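Local coordinates for Arf-GAP domain and FG repeat-containing protein 1 (PDB 2OLM), which is required for vesicle docking or fusion during acrosome biogenesis and, in HIV-1 infection, acts as a cofactor of Rev in moving viral RNA to the cytoplasm, at residues D18-P23 with G44-T49; K27-D32 with Q90-L95; R99-P104 with K123-P128. One frame throughout, in Å; residues are numbered along the deposited sequence. Where two conformers were deposited one is given.

Contact 1: residues D18-P23 with G44-T49; sequences DMTGLP and GSFVCT. With ZN (zinc ion), chain B.
Phe46 meets Met19 and Thr20 where the last turn of the N-terminal helix 3-20 rests against the zinc-finger part of this Arf-GAP domain. Phe46 belongs to strand 45-47, an outermost strand of the three-stranded antiparallel sheet, and it sends its ring out toward the helix. The tight part of the contact is small and wholly apolar. Phe46 CZ approaches Met19 CB at 4.0 Å, while Thr20 CG2 lies 3.9 Å from Phe46 CE1; both aliphatic carbons come in obliquely to the ring, and the Thr20 side chain crosses that of Phe46 at about a right angle. All three residues are buried. Beyond CB, the Met19 side chain packs on Ile77, Leu80 and Gln81 of helix 74-82, which therefore shares in covering the end of helix 3-20.

The looser side lies past Thr20, along the loop where Leu22 and Pro23 are exposed. Thr20 stands at the boundary between the two regimes. With chi1 at 54°, its hydroxyl lies between the backbone N and the carbonyl carbon, and OG1 is hydrogen-bonded to Glu10 of the second subunit, while the methyl is left to the ring. Asp18 likewise turns to that subunit, in a salt bridge with its Lys14. At the far end of the strand the chain runs into the metal site, which Cys28, Cys31 and Cys51 complete: Cys48 SG binds the zinc ion at 2.3 Å.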
ATOM      1  N   ASP A  18       5.803  -3.107  -5.485  1.00 14.54           N
ATOM      2  CA  ASP A  18       6.806  -3.844  -6.232  1.00 15.43           C
ATOM      3  C   ASP A  18       8.180  -3.200  -5.981  1.00 15.75           C
ATOM      4  O   ASP A  18       9.156  -3.894  -5.709  1.00 18.15           O
ATOM      5  CB  ASP A  18       6.467  -3.895  -7.714  1.00 17.11           C
ATOM      6  CG  ASP A  18       7.461  -4.723  -8.521  1.00 26.86           C
ATOM      7  OD1 ASP A  18       7.325  -5.971  -8.555  1.00 30.78           O
ATOM      8  OD2 ASP A  18       8.383  -4.106  -9.121  1.00 35.49           O
ATOM      9  N   MET A  19       8.243  -1.871  -6.029  1.00 13.63           N
ATOM     10  CA  MET A  19       9.509  -1.182  -5.847  1.00 13.70           C
ATOM     11  C   MET A  19       9.954  -1.172  -4.415  1.00 12.35           C
ATOM     12  O   MET A  19      11.145  -1.354  -4.137  1.00 13.43           O
ATOM     13  CB  MET A  19       9.409   0.264  -6.331  1.00 14.05           C
ATOM     14  CG  MET A  19       9.451   0.386  -7.845  1.00 12.53           C
ATOM     15  SD  MET A  19       9.399   2.099  -8.421  1.00 14.58           S
ATOM     16  CE  MET A  19       7.632   2.419  -8.305  1.00 15.11           C
ATOM     17  N   THR A  20       9.046  -0.994  -3.461  1.00 11.84           N
ATOM     18  CA  THR A  20       9.487  -0.890  -2.070  1.00 12.06           C
ATOM     19  C   THR A  20      10.062  -2.193  -1.528  1.00 14.97           C
ATOM     20  O   THR A  20      10.765  -2.175  -0.508  1.00 15.59           O
ATOM     21  CB  THR A  20       8.404  -0.414  -1.139  1.00 13.73           C
ATOM     22  OG1 THR A  20       7.276  -1.284  -1.304  1.00 13.89           O
ATOM     23  CG2 THR A  20       7.993   1.025  -1.430  1.00 14.48           C
ATOM     24  N   GLY A  21       9.769  -3.298  -2.208  1.00 15.55           N
ATOM     25  CA  GLY A  21      10.314  -4.602  -1.814  1.00 15.01           C
ATOM     26  C   GLY A  21      11.670  -4.947  -2.429  1.00 19.52           C
ATOM     27  O   GLY A  21      12.294  -5.929  -2.008  1.00 19.97           O
ATOM     28  N   LEU A  22      12.143  -4.162  -3.402  1.00 17.18           N
ATOM     29  CA  LEU A  22      13.470  -4.404  -4.001  1.00 18.04           C
ATOM     30  C   LEU A  22      14.560  -4.162  -2.947  1.00 18.83           C
ATOM     31  O   LEU A  22      14.454  -3.237  -2.154  1.00 16.54           O
ATOM     32  CB  LEU A  22      13.690  -3.509  -5.211  1.00 17.32           C
ATOM     33  CG  LEU A  22      12.711  -3.737  -6.348  1.00 18.82           C
ATOM     34  CD1 LEU A  22      12.816  -2.687  -7.471  1.00 19.49           C
ATOM     35  CD2 LEU A  22      12.909  -5.186  -6.911  1.00 21.68           C
ATOM     36  N   PRO A  23      15.614  -5.003  -2.913  1.00 17.56           N
ATOM     37  CA  PRO A  23      16.544  -4.934  -1.786  1.00 18.73           C
ATOM     38  C   PRO A  23      17.104  -3.538  -1.479  1.00 15.53           C
ATOM     39  O   PRO A  23      17.187  -3.156  -0.312  1.00 16.11           O
ATOM     40  CB  PRO A  23      17.679  -5.899  -2.192  1.00 21.61           C
ATOM     41  CG  PRO A  23      17.426  -6.268  -3.604  1.00 22.57           C
ATOM     42  CD  PRO A  23      15.971  -6.049  -3.883  1.00 22.03           C
ATOM     43  N   GLY A  44      14.644  10.430  -7.176  1.00  7.91           N
ATOM     44  CA  GLY A  44      14.063   9.104  -7.400  1.00  7.89           C
ATOM     45  C   GLY A  44      14.464   8.049  -6.395  1.00  8.00           C
ATOM     46  O   GLY A  44      14.654   6.883  -6.765  1.00  9.98           O
ATOM     47  N   SER A  45      14.614   8.433  -5.138  1.00  7.73           N
ATOM     48  CA  SER A  45      15.077   7.542  -4.065  1.00  8.55           C
ATOM     49  C   SER A  45      13.977   7.330  -3.052  1.00  8.49           C
ATOM     50  O   SER A  45      12.960   8.025  -3.025  1.00  9.49           O
ATOM     51  CB  SER A  45      16.306   8.111  -3.358  1.00  9.10           C
ATOM     52  OG  SER A  45      15.966   9.341  -2.773  1.00  7.52           O
ATOM     53  N   PHE A  46      14.222   6.357  -2.178  1.00  9.24           N
ATOM     54  CA  PHE A  46      13.336   6.011  -1.053  1.00  9.13           C
ATOM     55  C   PHE A  46      14.068   6.298   0.216  1.00  8.40           C
ATOM     56  O   PHE A  46      15.168   5.769   0.432  1.00  9.31           O
ATOM     57  CB  PHE A  46      12.928   4.509  -1.141  1.00  9.79           C
ATOM     58  CG  PHE A  46      12.103   4.181  -2.326  1.00 10.28           C
ATOM     59  CD1 PHE A  46      10.731   4.073  -2.220  1.00 14.01           C
ATOM     60  CD2 PHE A  46      12.663   4.016  -3.565  1.00 12.82           C
ATOM     61  CE1 PHE A  46       9.945   3.808  -3.329  1.00 12.93           C
ATOM     62  CE2 PHE A  46      11.884   3.750  -4.664  1.00 13.94           C
ATOM     63  CZ  PHE A  46      10.525   3.627  -4.544  1.00 11.86           C
ATOM     64  N   VAL A  47      13.504   7.171   1.078  1.00  8.11           N
ATOM     65  CA  VAL A  47      14.206   7.727   2.243  1.00  9.41           C
ATOM     66  C   VAL A  47      13.317   7.669   3.503  1.00 10.02           C
ATOM     67  O   VAL A  47      12.106   7.579   3.403  1.00 10.34           O
ATOM     68  CB  VAL A  47      14.664   9.200   2.011  1.00  8.35           C
ATOM     69  CG1 VAL A  47      15.745   9.208   0.944  1.00 10.64           C
ATOM     70  CG2 VAL A  47      13.485  10.078   1.523  1.00  9.06           C
ATOM     71  N   CYS A  48      13.940   7.791   4.655  1.00 10.32           N
ATOM     72  CA  CYS A  48      13.245   7.744   5.952  1.00 10.00           C
ATOM     73  C   CYS A  48      12.772   9.163   6.324  1.00 12.74           C
ATOM     74  O   CYS A  48      13.084  10.154   5.630  1.00 10.62           O
ATOM     75  CB  CYS A  48      14.199   7.184   7.027  1.00 11.31           C
ATOM     76  SG  CYS A  48      15.485   8.273   7.630  1.00 11.69           S
ATOM     77  N   THR A  49      11.999   9.300   7.415  1.00 11.01           N
ATOM     78  CA  THR A  49      11.488  10.577   7.804  1.00 10.76           C
ATOM     79  C   THR A  49      12.518  11.569   8.249  1.00 11.21           C
ATOM     80  O   THR A  49      12.460  12.752   7.911  1.00 11.25           O
ATOM     81  CB  THR A  49      10.402  10.363   8.891  1.00 12.63           C
ATOM     82  OG1 THR A  49       9.401   9.475   8.351  1.00 14.60           O
ATOM     83  CG2 THR A  49       9.846  11.691   9.337  1.00 14.40           C
TER
HETATM   84 ZN    ZN B 201      17.481   8.035   6.494  1.00 11.19          ZN

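Contact 2: residues K27-D32 with Q90-L95; sequences KCFDCD and QIWLGL. With ZN (zinc ion), chain B.
The ring of Phe29 receives Trp92 CB at its edge, near the ring plane, with Phe29 CZ 4.2 Å away, and Leu93 CD1 obliquely, 3.9 Å from Phe29 CE1. The indole of Trp92 carries Ile91 CG2 over one face, 3.8 Å above the plane and displaced toward the rim; Phe29 reaches it obliquely, the two side chains crossing at about a right angle. Leu93, the first residue beyond helix 84-92, extends its side chain against that of Phe29 from the opposite direction. Phe29 CG lies anti to the backbone N (chi1 -177°), which carries the ring out of the zinc loop toward the helix end. Lys119 of helix 109-121 adds a cation-pi contact to the same ring.

Behind Phe29 the loop is the first CxxC pair of the C4-type zinc finger. Cys28 SG and Cys31 SG bind the zinc ion, with Cys48 and Cys51 completing the site. Cys31 N donates a nearly straight hydrogen bond to Cys28 SG (3.5 Å, 174°), and Asp30 N a weak one. Such N-H groups would be expected to temper the negative charge of the thiolate, whereas across the contact the joint is purely apolar.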
ATOM      1  N   LYS A  27      16.005   0.039   2.527  1.00 12.70           N
ATOM      2  CA  LYS A  27      16.724   0.880   3.450  1.00 14.41           C
ATOM      3  C   LYS A  27      16.787   2.279   2.860  1.00 12.22           C
ATOM      4  O   LYS A  27      16.906   2.440   1.642  1.00 12.23           O
ATOM      5  CB  LYS A  27      18.156   0.357   3.660  1.00 17.58           C
ATOM      6  CG  LYS A  27      18.200  -0.990   4.357  1.00 20.31           C
ATOM      7  CD  LYS A  27      17.770  -0.879   5.780  1.00 24.81           C
ATOM      8  N   CYS A  28      16.691   3.266   3.750  1.00 10.89           N
ATOM      9  CA  CYS A  28      16.822   4.710   3.385  1.00  8.78           C
ATOM     10  C   CYS A  28      18.066   4.892   2.526  1.00 11.25           C
ATOM     11  O   CYS A  28      19.149   4.486   2.913  1.00 11.66           O
ATOM     12  CB  CYS A  28      16.937   5.557   4.626  1.00 11.47           C
ATOM     13  SG  CYS A  28      17.186   7.256   4.243  1.00  9.86           S
ATOM     14  N   PHE A  29      17.932   5.574   1.379  1.00  8.48           N
ATOM     15  CA  PHE A  29      19.069   5.833   0.487  1.00  8.82           C
ATOM     16  C   PHE A  29      20.138   6.702   1.135  1.00  8.92           C
ATOM     17  O   PHE A  29      21.298   6.622   0.749  1.00  9.42           O
ATOM     18  CB  PHE A  29      18.592   6.505  -0.773  1.00  9.40           C
ATOM     19  CG  PHE A  29      19.680   6.730  -1.752  1.00  8.25           C
ATOM     20  CD1 PHE A  29      20.425   5.684  -2.218  1.00  9.64           C
ATOM     21  CD2 PHE A  29      19.960   8.017  -2.206  1.00  8.78           C
ATOM     22  CE1 PHE A  29      21.502   5.897  -3.067  1.00  9.19           C
ATOM     23  CE2 PHE A  29      21.011   8.227  -3.092  1.00 10.30           C
ATOM     24  CZ  PHE A  29      21.761   7.170  -3.525  1.00  9.81           C
ATOM     25  N   ASP A  30      19.781   7.573   2.058  1.00  8.88           N
ATOM     26  CA  ASP A  30      20.716   8.510   2.620  1.00  8.87           C
ATOM     27  C   ASP A  30      21.410   8.069   3.890  1.00  9.86           C
ATOM     28  O   ASP A  30      22.614   8.307   4.053  1.00 12.08           O
ATOM     29  CB  ASP A  30      20.077   9.920   2.769  1.00  9.15           C
ATOM     30  CG  ASP A  30      19.758  10.526   1.422  1.00  9.66           C
ATOM     31  OD1 ASP A  30      20.691  10.543   0.549  1.00 10.36           O
ATOM     32  OD2 ASP A  30      18.602  10.947   1.214  1.00 10.42           O
ATOM     33  N   CYS A  31      20.680   7.442   4.800  1.00 10.15           N
ATOM     34  CA  CYS A  31      21.312   6.938   6.033  1.00 11.43           C
ATOM     35  C   CYS A  31      21.520   5.436   6.112  1.00 13.36           C
ATOM     36  O   CYS A  31      22.323   4.994   6.967  1.00 15.53           O
ATOM     37  CB  CYS A  31      20.557   7.419   7.277  1.00 13.80           C
ATOM     38  SG  CYS A  31      18.950   6.632   7.563  1.00 12.75           S
ATOM     39  N   ASP A  32      20.805   4.656   5.305  1.00 10.66           N
ATOM     40  CA  ASP A  32      20.909   3.189   5.320  1.00 14.33           C
ATOM     41  C   ASP A  32      20.582   2.596   6.684  1.00 17.52           C
ATOM     42  O   ASP A  32      20.970   1.450   6.951  1.00 23.77           O
ATOM     43  CB  ASP A  32      22.325   2.751   4.878  1.00 15.11           C
ATOM     44  CG  ASP A  32      22.383   1.301   4.456  1.00 20.23           C
ATOM     45  OD1 ASP A  32      21.540   0.890   3.673  1.00 17.95           O
ATOM     46  OD2 ASP A  32      23.298   0.568   4.930  1.00 23.60           O
ATOM     47  N   GLN A  90      24.513   4.225  -7.839  1.00  8.97           N
ATOM     48  CA  GLN A  90      25.527   4.244  -8.880  0.50 10.59           C
ATOM     49  C   GLN A  90      25.891   5.672  -9.318  1.00 10.91           C
ATOM     50  O   GLN A  90      27.005   5.918  -9.818  1.00 10.91           O
ATOM     51  CB  GLN A  90      25.063   3.414 -10.064  0.50 11.71           C
ATOM     52  CG  GLN A  90      24.858   1.924  -9.712  0.50 14.48           C
ATOM     53  CD  GLN A  90      26.135   1.268  -9.235  0.50 16.49           C
ATOM     54  OE1 GLN A  90      27.213   1.587  -9.728  0.50 23.00           O
ATOM     55  NE2 GLN A  90      26.030   0.380  -8.247  0.50 23.90           N
ATOM     56  N   ILE A  91      24.971   6.613  -9.130  1.00  8.59           N
ATOM     57  CA  ILE A  91      25.159   8.026  -9.495  1.00  8.61           C
ATOM     58  C   ILE A  91      25.727   8.793  -8.300  1.00  6.95           C
ATOM     59  O   ILE A  91      26.900   9.161  -8.269  1.00  9.63           O
ATOM     60  CB  ILE A  91      23.814   8.653  -9.981  1.00 10.19           C
ATOM     61  CG1 ILE A  91      23.358   7.926 -11.248  1.00 12.67           C
ATOM     62  CG2 ILE A  91      23.964  10.174 -10.190  1.00 12.06           C
ATOM     63  CD1 ILE A  91      21.859   8.158 -11.590  1.00 11.65           C
ATOM     64  N   TRP A  92      24.901   8.975  -7.292  1.00  7.76           N
ATOM     65  CA  TRP A  92      25.232   9.858  -6.175  1.00  7.86           C
ATOM     66  C   TRP A  92      26.293   9.288  -5.214  1.00  6.78           C
ATOM     67  O   TRP A  92      26.949  10.037  -4.482  1.00  8.86           O
ATOM     68  CB  TRP A  92      23.932  10.221  -5.404  1.00  7.56           C
ATOM     69  CG  TRP A  92      22.939  10.845  -6.293  1.00  7.31           C
ATOM     70  CD1 TRP A  92      21.835  10.245  -6.833  1.00  8.72           C
ATOM     71  CD2 TRP A  92      22.975  12.176  -6.821  1.00  6.94           C
ATOM     72  NE1 TRP A  92      21.186  11.119  -7.685  1.00  8.52           N
ATOM     73  CE2 TRP A  92      21.868  12.309  -7.678  1.00  6.97           C
ATOM     74  CE3 TRP A  92      23.834  13.269  -6.640  1.00  7.88           C
ATOM     75  CZ2 TRP A  92      21.613  13.500  -8.393  1.00 10.11           C
ATOM     76  CZ3 TRP A  92      23.564  14.454  -7.301  1.00  7.59           C
ATOM     77  CH2 TRP A  92      22.461  14.550  -8.184  1.00  9.22           C
ATOM     78  N   LEU A  93      26.411   7.957  -5.207  1.00  8.64           N
ATOM     79  CA  LEU A  93      27.380   7.269  -4.388  1.00  7.20           C
ATOM     80  C   LEU A  93      28.282   6.402  -5.290  1.00  8.53           C
ATOM     81  O   LEU A  93      28.883   5.432  -4.805  1.00  8.30           O
ATOM     82  CB  LEU A  93      26.699   6.373  -3.329  1.00  9.76           C
ATOM     83  CG  LEU A  93      25.832   7.105  -2.328  1.00  9.90           C
ATOM     84  CD1 LEU A  93      25.052   6.096  -1.506  1.00 11.30           C
ATOM     85  CD2 LEU A  93      26.660   8.056  -1.464  1.00 11.51           C
ATOM     86  N   GLY A  94      28.433   6.748  -6.560  1.00  7.94           N
ATOM     87  CA  GLY A  94      29.226   5.903  -7.469  1.00  7.99           C
ATOM     88  C   GLY A  94      30.663   5.775  -7.055  1.00  8.53           C
ATOM     89  O   GLY A  94      31.306   4.742  -7.356  1.00  9.84           O
ATOM     90  N   LEU A  95      31.209   6.760  -6.359  1.00  7.20           N
ATOM     91  CA  LEU A  95      32.629   6.743  -5.880  1.00  8.53           C
ATOM     92  C   LEU A  95      32.757   6.446  -4.390  1.00  9.90           C
ATOM     93  O   LEU A  95      33.863   6.395  -3.858  1.00 12.40           O
ATOM     94  CB  LEU A  95      33.346   8.070  -6.246  1.00  8.55           C
ATOM     95  CG  LEU A  95      33.229   8.467  -7.699  1.00  8.40           C
ATOM     96  CD1 LEU A  95      33.960   9.811  -7.943  1.00 10.32           C
ATOM     97  CD2 LEU A  95      33.748   7.346  -8.640  1.00 10.02           C
TER
HETATM   98 ZN    ZN B 201      17.481   8.035   6.494  1.00 11.19          ZN

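Contact 3: residues R99-P104 with K123-P128; sequences RSSAIP and KRWYVP
Neither of the loops that meet here is regular: 99-104 leads toward helix 109-121, and the loop 123-128 comes after that helix with a type I beta turn from Lys123 to Tyr126, the closest CA atoms being those of Ser101 and Trp125, 9.2 Å apart. Lys123, the first residue past helix 109-121 to leave helical backbone angles, has positive phi, and the turn then directs both Arg124 and Trp125 toward the other loop.

Trp125 is the buried member of the group. The benzo end of its indole lies by the backbone of Ala102, whose carbonyl O is 3.7 Å from Trp125 CZ2 and approaches the ring obliquely. The pyrrole end lies by Ser101: Ser101 OG is 4.0 Å from Trp125 NE1, too far for a hydrogen bond; the hydroxyl is instead hydrogen-bonded to the backbone N of Asp97. Ala102 CB touches the ends of both side chains of the turn, 4.5 Å from Trp125 CZ2 and 4.1 Å from Arg124 NH1.

Arg124 departs with CG anti to its amide nitrogen (chi1 177°) and stays extended out to NE, a course that carries it alongside the indole. Its CG lies over the centre of one face of Trp125, 3.7 Å above the plane, and its guanidinium passes Ala102 CB obliquely on the way to a salt bridge with Glu118 of helix 109-121. Phe96 meets Trp125 edge-to-face, and Phe115 lies against it with the ring planes at about 50°.

The exposed side of the contact is formed by Ala102 and Arg124. This is plain structural packing within the Arf-GAP domain: a tryptophan in the turn after helix 109-121 joins that helix to the loop leading into it.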
ATOM      1  N   ARG A  99      32.776   0.790   3.125  1.00 10.26           N
ATOM      2  CA  ARG A  99      33.564   0.459   4.320  1.00 10.63           C
ATOM      3  C   ARG A  99      34.080   1.668   5.038  1.00 11.27           C
ATOM      4  O   ARG A  99      34.258   1.646   6.241  1.00 12.44           O
ATOM      5  CB  ARG A  99      34.736  -0.427   3.956  1.00  9.23           C
ATOM      6  CG  ARG A  99      34.334  -1.749   3.387  1.00  8.55           C
ATOM      7  CD  ARG A  99      35.417  -2.433   2.557  1.00  8.56           C
ATOM      8  NE  ARG A  99      35.708  -1.722   1.312  1.00  8.19           N
ATOM      9  CZ  ARG A  99      36.404  -2.227   0.313  1.00 10.63           C
ATOM     10  NH1 ARG A  99      36.906  -3.466   0.364  1.00  8.62           N
ATOM     11  NH2 ARG A  99      36.577  -1.507  -0.772  1.00  9.98           N
ATOM     12  N   SER A 100      34.388   2.749   4.318  1.00 13.02           N
ATOM     13  CA  SER A 100      35.077   3.853   5.000  1.00 15.16           C
ATOM     14  C   SER A 100      34.876   5.266   4.517  1.00 15.71           C
ATOM     15  O   SER A 100      35.443   6.183   5.085  1.00 16.20           O
ATOM     16  CB  SER A 100      36.562   3.557   5.089  1.00 23.02           C
ATOM     17  OG  SER A 100      37.104   3.531   3.811  1.00 23.91           O
ATOM     18  N   SER A 101      34.026   5.479   3.528  1.00 11.89           N
ATOM     19  CA  SER A 101      33.764   6.840   3.120  1.00 12.31           C
ATOM     20  C   SER A 101      33.089   7.642   4.222  1.00 14.88           C
ATOM     21  O   SER A 101      32.463   7.057   5.106  1.00 14.90           O
ATOM     22  CB  SER A 101      32.970   6.886   1.853  1.00 11.32           C
ATOM     23  OG  SER A 101      33.783   6.619   0.720  1.00 11.76           O
ATOM     24  N   ALA A 102      33.216   8.963   4.133  1.00 15.05           N
ATOM     25  CA  ALA A 102      32.884   9.872   5.228  1.00 15.69           C
ATOM     26  C   ALA A 102      31.399   9.931   5.378  1.00 15.52           C
ATOM     27  O   ALA A 102      30.708  10.346   4.438  1.00 24.87           O
ATOM     28  CB  ALA A 102      33.440  11.260   4.932  1.00 19.44           C
ATOM     29  N   ILE A 103      30.887   9.526   6.544  1.00 19.55           N
ATOM     30  CA  ILE A 103      29.452   9.662   6.885  1.00 17.58           C
ATOM     31  C   ILE A 103      29.276  10.412   8.197  1.00 18.64           C
ATOM     32  O   ILE A 103      30.165  10.411   9.058  1.00 22.79           O
ATOM     33  CB  ILE A 103      28.724   8.318   6.932  1.00 21.11           C
ATOM     34  CG1 ILE A 103      29.377   7.356   7.934  1.00 22.46           C
ATOM     35  CG2 ILE A 103      28.680   7.754   5.555  1.00 20.28           C
ATOM     36  CD1 ILE A 103      28.480   6.315   8.406  1.00 23.60           C
ATOM     37  N   PRO A 104      28.150  11.082   8.343  1.00 16.87           N
ATOM     38  CA  PRO A 104      27.901  11.816   9.578  1.00 17.22           C
ATOM     39  C   PRO A 104      27.344  10.912  10.674  1.00 18.50           C
ATOM     40  O   PRO A 104      26.906   9.795  10.418  1.00 16.40           O
ATOM     41  CB  PRO A 104      26.814  12.811   9.154  1.00 17.31           C
ATOM     42  CG  PRO A 104      26.057  12.068   8.140  1.00 14.41           C
ATOM     43  CD  PRO A 104      27.048  11.232   7.382  1.00 16.09           C
ATOM     44  N   LYS A 123      28.667  17.091  -4.969  1.00  8.88           N
ATOM     45  CA  LYS A 123      28.886  15.903  -5.781  0.50  9.19           C
ATOM     46  C   LYS A 123      30.219  15.228  -5.464  1.00  9.38           C
ATOM     47  O   LYS A 123      30.958  14.810  -6.370  1.00 10.09           O
ATOM     48  CB  LYS A 123      28.730  16.258  -7.264  0.50  9.88           C
ATOM     49  CG  LYS A 123      27.296  16.412  -7.608  0.50  8.59           C
ATOM     50  CD  LYS A 123      27.082  17.060  -8.937  0.50  8.42           C
ATOM     51  CE  LYS A 123      25.597  17.118  -9.228  0.50  8.92           C
ATOM     52  NZ  LYS A 123      25.320  17.892 -10.456  0.50  9.35           N
ATOM     53  N   ARG A 124      30.492  15.063  -4.197  1.00  8.55           N
ATOM     54  CA  ARG A 124      31.767  14.503  -3.771  1.00  8.38           C
ATOM     55  C   ARG A 124      31.984  13.065  -4.293  1.00  8.72           C
ATOM     56  O   ARG A 124      33.157  12.690  -4.573  1.00  8.91           O
ATOM     57  CB  ARG A 124      31.841  14.505  -2.258  1.00  8.66           C
ATOM     58  CG  ARG A 124      33.113  13.864  -1.693  1.00  9.12           C
ATOM     59  CD  ARG A 124      33.258  14.225  -0.250  1.00 11.20           C
ATOM     60  NE  ARG A 124      34.441  13.603   0.337  1.00 12.36           N
ATOM     61  CZ  ARG A 124      34.761  13.693   1.617  1.00 14.10           C
ATOM     62  NH1 ARG A 124      34.022  14.435   2.425  1.00 13.85           N
ATOM     63  NH2 ARG A 124      35.849  13.076   2.075  1.00 13.96           N
ATOM     64  N   TRP A 125      30.936  12.259  -4.404  1.00  7.81           N
ATOM     65  CA  TRP A 125      31.069  10.817  -4.744  1.00  8.17           C
ATOM     66  C   TRP A 125      30.379  10.483  -6.044  1.00  8.79           C
ATOM     67  O   TRP A 125      29.981   9.343  -6.276  1.00  8.22           O
ATOM     68  CB  TRP A 125      30.478   9.939  -3.610  1.00  8.35           C
ATOM     69  CG  TRP A 125      31.084  10.188  -2.289  1.00  9.88           C
ATOM     70  CD1 TRP A 125      32.307   9.716  -1.837  1.00 11.58           C
ATOM     71  CD2 TRP A 125      30.555  10.979  -1.199  1.00 10.33           C
ATOM     72  NE1 TRP A 125      32.543  10.154  -0.562  1.00 10.39           N
ATOM     73  CE2 TRP A 125      31.481  10.936  -0.150  1.00 10.14           C
ATOM     74  CE3 TRP A 125      29.365  11.704  -1.015  1.00  9.35           C
ATOM     75  CZ2 TRP A 125      31.279  11.601   1.052  1.00 10.94           C
ATOM     76  CZ3 TRP A 125      29.176  12.361   0.180  1.00 11.84           C
ATOM     77  CH2 TRP A 125      30.117  12.298   1.198  1.00 10.54           C
ATOM     78  N   TYR A 126      30.202  11.493  -6.904  1.00  8.67           N
ATOM     79  CA  TYR A 126      29.261  11.435  -8.005  1.00  7.84           C
ATOM     80  C   TYR A 126      29.866  10.859  -9.283  1.00  8.89           C
ATOM     81  O   TYR A 126      30.986  11.237  -9.672  1.00 11.34           O
ATOM     82  CB  TYR A 126      28.795  12.872  -8.261  1.00 10.73           C
ATOM     83  CG  TYR A 126      27.824  13.137  -9.399  1.00  9.52           C
ATOM     84  CD1 TYR A 126      26.451  13.036  -9.204  1.00 10.43           C
ATOM     85  CD2 TYR A 126      28.266  13.578 -10.639  1.00 10.87           C
ATOM     86  CE1 TYR A 126      25.554  13.315 -10.224  1.00 10.68           C
ATOM     87  CE2 TYR A 126      27.398  13.873 -11.628  1.00 10.37           C
ATOM     88  CZ  TYR A 126      26.032  13.748 -11.434  1.00 11.10           C
ATOM     89  OH  TYR A 126      25.143  14.091 -12.447  1.00 13.33           O
ATOM     90  N   VAL A 127      29.115   9.990  -9.952  1.00  8.90           N
ATOM     91  CA  VAL A 127      29.394   9.540 -11.315  1.00  9.44           C
ATOM     92  C   VAL A 127      28.196   9.947 -12.187  1.00 11.83           C
ATOM     93  O   VAL A 127      27.055   9.675 -11.826  1.00 11.33           O
ATOM     94  CB  VAL A 127      29.587   8.014 -11.366  1.00 10.06           C
ATOM     95  CG1 VAL A 127      29.796   7.541 -12.828  1.00 14.22           C
ATOM     96  CG2 VAL A 127      30.761   7.589 -10.486  1.00 11.68           C
ATOM     97  N   PRO A 128      28.451  10.658 -13.296  1.00 13.15           N
ATOM     98  CA  PRO A 128      27.320  11.132 -14.108  1.00 13.69           C
ATOM     99  C   PRO A 128      26.428   9.997 -14.578  1.00 14.64           C
ATOM    100  O   PRO A 128      26.915   8.892 -14.861  1.00 14.85           O
ATOM    101  CB  PRO A 128      28.017  11.802 -15.307  1.00 17.60           C
ATOM    102  CG  PRO A 128      29.326  12.167 -14.850  1.00 18.37           C
ATOM    103  CD  PRO A 128      29.736  11.153 -13.806  1.00 13.42           C
TER

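How the contacts relate
The three contacts form a chain of packing through one Arf-GAP domain, with the zinc site at the junction of the first two. Contacts 1 and 2 lie 12 Å apart between centres and both supply zinc ligands; they are joined directly by a probable hydrogen bond from Phe29 N to Phe46 O, 2.9 Å long. Contacts 2 and 3 are closer, with centres 8 Å apart. Two probable backbone hydrogen bonds connect them, Leu95 N to Trp125 O and Val127 N to Ile91 O, each 2.9 Å. Contacts 1 and 3 do not touch: their nearest atoms are about 11 Å apart, and the Trp125 side chain lies about 14 Å from the zinc ion.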